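Local coordinates for protein fumarate lyase (Mesorhizobium sp., PDB 3C8T) that belongs to the fumarate lyase family, largely helical proteins that assemble as tetramers around long bundled helices, at residues G161-D172 / A432-R443. Numbering follows the deposited sequence.
Sequences GYKAAVWLSAFD and AGAMVDNVLGGR
Val439 drops as a knob into a hole formed by Ala165, Leu168, Ser169 and Asp172, at a buried helix-helix contact where the short C-terminal helix 432-440 lies along the long helix 160-185 of the fumarate lyase helical bundle. The segment axes run in the same general direction, 33° apart and 9.0 Å at closest approach. With Val439 CG1 anti to the backbone N (chi1 176°), this methyl lies 3.8 Å from Leu168 CD2. One turn earlier, Val436 CG2 reaches the backbone, 3.5 Å from Tyr162 N. Beside it, Met435 runs alongside Tyr162 in a Met-aromatic contact, SD 3.7 Å from CE1 and oblique to the ring. Ile222 and Gly195 of a second subunit pack on Val439 and on the Tyr162-Met435 pair, bringing this side into the tetramer interface. Beyond the helix end, Arg443 folds back into an end-on salt bridge with Asp172, NH1 to OD1 and NH2 to OD2, the planes turned 40° apart; Arg131 also bridges Asp172 OD1. Leu168 CD2 lies over one guanidinium face. Arg443 NE donates to Leu440 O and NH2 to Val439 O, fixing the group's rotation, while NH2 meets Asp172 OD2 at 2.8 Å, from its syn side but tilted out of the carboxylate plane.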
# COMPACT_ATOMS: atom_id res chain seq x y z
N GLY A 161 -12.58 31.13 -9.18
CA GLY A 161 -11.59 31.02 -10.28
C GLY A 161 -10.20 30.78 -9.71
O GLY A 161 -9.40 30.07 -10.30
N TYR A 162 -9.90 31.39 -8.55
CA TYR A 162 -8.66 31.14 -7.86
C TYR A 162 -8.51 29.63 -7.53
O TYR A 162 -7.49 29.02 -7.90
CB TYR A 162 -8.46 32.04 -6.64
CG TYR A 162 -7.35 31.52 -5.72
CD1 TYR A 162 -6.03 31.91 -5.89
CD2 TYR A 162 -7.64 30.59 -4.69
CE1 TYR A 162 -5.02 31.39 -5.06
CE2 TYR A 162 -6.66 30.07 -3.86
CZ TYR A 162 -5.35 30.46 -4.05
OH TYR A 162 -4.40 29.92 -3.22
N LYS A 163 -9.53 29.04 -6.89
CA LYS A 163 -9.57 27.58 -6.66
C LYS A 163 -9.36 26.77 -7.93
O LYS A 163 -8.60 25.82 -7.92
CB LYS A 163 -10.90 27.12 -6.01
CG LYS A 163 -11.02 27.49 -4.54
CD LYS A 163 -12.20 26.71 -3.83
CE LYS A 163 -12.02 25.17 -3.86
NZ LYS A 163 -10.61 24.86 -3.43
N ALA A 164 -10.08 27.11 -9.00
CA ALA A 164 -9.90 26.39 -10.26
C ALA A 164 -8.48 26.56 -10.81
O ALA A 164 -7.94 25.63 -11.42
CB ALA A 164 -10.95 26.84 -11.31
N ALA A 165 -7.85 27.72 -10.58
CA ALA A 165 -6.49 27.95 -11.08
C ALA A 165 -5.46 27.09 -10.38
O ALA A 165 -4.46 26.68 -11.01
CB ALA A 165 -6.09 29.41 -10.96
N VAL A 166 -5.70 26.84 -9.09
CA VAL A 166 -4.86 25.96 -8.29
C VAL A 166 -4.95 24.51 -8.84
O VAL A 166 -3.92 23.85 -9.05
CB VAL A 166 -5.27 26.06 -6.80
CG1 VAL A 166 -4.79 24.82 -5.98
CG2 VAL A 166 -4.76 27.36 -6.19
N TRP A 167 -6.18 24.03 -9.04
CA TRP A 167 -6.42 22.72 -9.63
C TRP A 167 -5.72 22.65 -11.00
O TRP A 167 -5.03 21.70 -11.30
CB TRP A 167 -7.92 22.51 -9.85
CG TRP A 167 -8.80 22.48 -8.61
CD1 TRP A 167 -8.42 22.21 -7.32
CD2 TRP A 167 -10.22 22.62 -8.59
NE1 TRP A 167 -9.53 22.24 -6.48
CE2 TRP A 167 -10.64 22.48 -7.24
CE3 TRP A 167 -11.18 22.88 -9.57
CZ2 TRP A 167 -11.98 22.59 -6.87
CZ3 TRP A 167 -12.51 23.01 -9.19
CH2 TRP A 167 -12.90 22.86 -7.84
N LEU A 168 -5.92 23.67 -11.82
CA LEU A 168 -5.32 23.74 -13.12
C LEU A 168 -3.77 23.63 -13.09
O LEU A 168 -3.17 22.96 -13.96
CB LEU A 168 -5.74 25.04 -13.81
CG LEU A 168 -5.15 25.38 -15.19
CD1 LEU A 168 -5.34 24.21 -16.26
CD2 LEU A 168 -5.66 26.75 -15.70
N SER A 169 -3.13 24.29 -12.12
CA SER A 169 -1.68 24.38 -12.07
C SER A 169 -0.99 23.02 -11.98
O SER A 169 0.06 22.82 -12.61
CB SER A 169 -1.22 25.29 -10.94
OG SER A 169 -1.40 24.64 -9.69
N ALA A 170 -1.58 22.13 -11.20
CA ALA A 170 -1.21 20.72 -11.09
C ALA A 170 -1.23 19.98 -12.44
O ALA A 170 -0.32 19.19 -12.74
CB ALA A 170 -2.17 19.98 -10.08
N PHE A 171 -2.29 20.22 -13.22
CA PHE A 171 -2.48 19.55 -14.52
C PHE A 171 -1.58 20.10 -15.60
O PHE A 171 -1.13 19.35 -16.48
CB PHE A 171 -3.95 19.55 -14.93
CG PHE A 171 -4.76 18.61 -14.10
CD1 PHE A 171 -4.73 17.24 -14.37
CD2 PHE A 171 -5.43 19.08 -12.97
CE1 PHE A 171 -5.44 16.35 -13.56
CE2 PHE A 171 -6.11 18.20 -12.15
CZ PHE A 171 -6.13 16.84 -12.44
N ASP A 172 -1.26 21.39 -15.51
CA ASP A 172 -0.18 21.96 -16.30
C ASP A 172 1.11 21.23 -16.00
O ASP A 172 1.85 20.94 -16.92
CB ASP A 172 -0.00 23.45 -15.97
CG ASP A 172 -1.19 24.31 -16.46
OD1 ASP A 172 -1.89 23.90 -17.40
OD2 ASP A 172 -1.40 25.41 -15.90
N ALA A 432 -5.70 37.33 -5.62
CA ALA A 432 -6.46 36.23 -6.19
C ALA A 432 -6.56 36.36 -7.72
O ALA A 432 -6.13 35.46 -8.48
CB ALA A 432 -7.84 36.17 -5.57
N GLY A 433 -7.13 37.50 -8.16
CA GLY A 433 -7.24 37.78 -9.58
C GLY A 433 -5.91 37.69 -10.32
O GLY A 433 -5.83 37.06 -11.36
N ALA A 434 -4.87 38.33 -9.79
CA ALA A 434 -3.58 38.31 -10.47
C ALA A 434 -2.98 36.90 -10.53
O ALA A 434 -2.32 36.54 -11.51
CB ALA A 434 -2.61 39.28 -9.81
N MET A 435 -3.22 36.08 -9.51
CA MET A 435 -2.71 34.70 -9.47
C MET A 435 -3.38 33.85 -10.56
O MET A 435 -2.72 33.05 -11.24
CB MET A 435 -2.91 34.09 -8.07
CG MET A 435 -2.08 34.74 -6.96
SD MET A 435 -2.40 34.06 -5.32
CE MET A 435 -1.06 34.84 -4.41
N VAL A 436 -4.67 34.06 -10.74
CA VAL A 436 -5.42 33.41 -11.81
C VAL A 436 -4.81 33.74 -13.17
O VAL A 436 -4.62 32.83 -13.99
CB VAL A 436 -6.92 33.76 -11.79
CG1 VAL A 436 -7.62 33.33 -13.10
CG2 VAL A 436 -7.61 33.14 -10.58
N ASP A 437 -4.55 35.04 -13.40
CA ASP A 437 -3.98 35.52 -14.68
C ASP A 437 -2.62 34.88 -14.96
O ASP A 437 -2.31 34.49 -16.08
CB ASP A 437 -3.86 37.05 -14.67
CG ASP A 437 -5.23 37.76 -14.61
OD1 ASP A 437 -6.29 37.17 -15.00
OD2 ASP A 437 -5.23 38.94 -14.16
N ASN A 438 -1.81 34.77 -13.91
CA ASN A 438 -0.51 34.12 -13.97
C ASN A 438 -0.57 32.67 -14.44
O ASN A 438 0.18 32.26 -15.33
CB ASN A 438 0.12 34.16 -12.59
CG ASN A 438 1.60 33.87 -12.64
OD1 ASN A 438 2.38 34.72 -13.07
ND2 ASN A 438 2.00 32.65 -12.23
N VAL A 439 -1.45 31.88 -13.86
CA VAL A 439 -1.59 30.49 -14.28
C VAL A 439 -2.15 30.39 -15.73
O VAL A 439 -1.66 29.62 -16.55
CB VAL A 439 -2.47 29.69 -13.28
CG1 VAL A 439 -2.71 28.25 -13.75
CG2 VAL A 439 -1.83 29.71 -11.94
N LEU A 440 -3.19 31.16 -16.02
CA LEU A 440 -3.78 31.15 -17.37
C LEU A 440 -2.74 31.56 -18.44
O LEU A 440 -2.71 30.97 -19.53
CB LEU A 440 -5.02 32.04 -17.42
CG LEU A 440 -6.25 31.51 -16.66
CD1 LEU A 440 -7.39 32.53 -16.73
CD2 LEU A 440 -6.75 30.19 -17.26
N GLY A 441 -1.88 32.52 -18.12
CA GLY A 441 -0.77 32.92 -18.97
C GLY A 441 -1.16 33.18 -20.41
O GLY A 441 -0.49 32.69 -21.35
N GLY A 442 -2.27 33.89 -20.59
CA GLY A 442 -2.74 34.23 -21.93
C GLY A 442 -3.50 33.12 -22.63
O GLY A 442 -3.50 33.04 -23.87
N ARG A 443 -4.14 32.25 -21.84
CA ARG A 443 -5.16 31.31 -22.36
C ARG A 443 -6.56 31.96 -22.26
O ARG A 443 -6.99 32.41 -21.16
CB ARG A 443 -5.15 29.97 -21.59
CG ARG A 443 -4.00 29.03 -21.94
CD ARG A 443 -4.07 27.77 -21.04
NE ARG A 443 -3.37 27.95 -19.76
CZ ARG A 443 -3.08 26.97 -18.91
NH1 ARG A 443 -3.46 25.70 -19.17
NH2 ARG A 443 -2.40 27.26 -17.79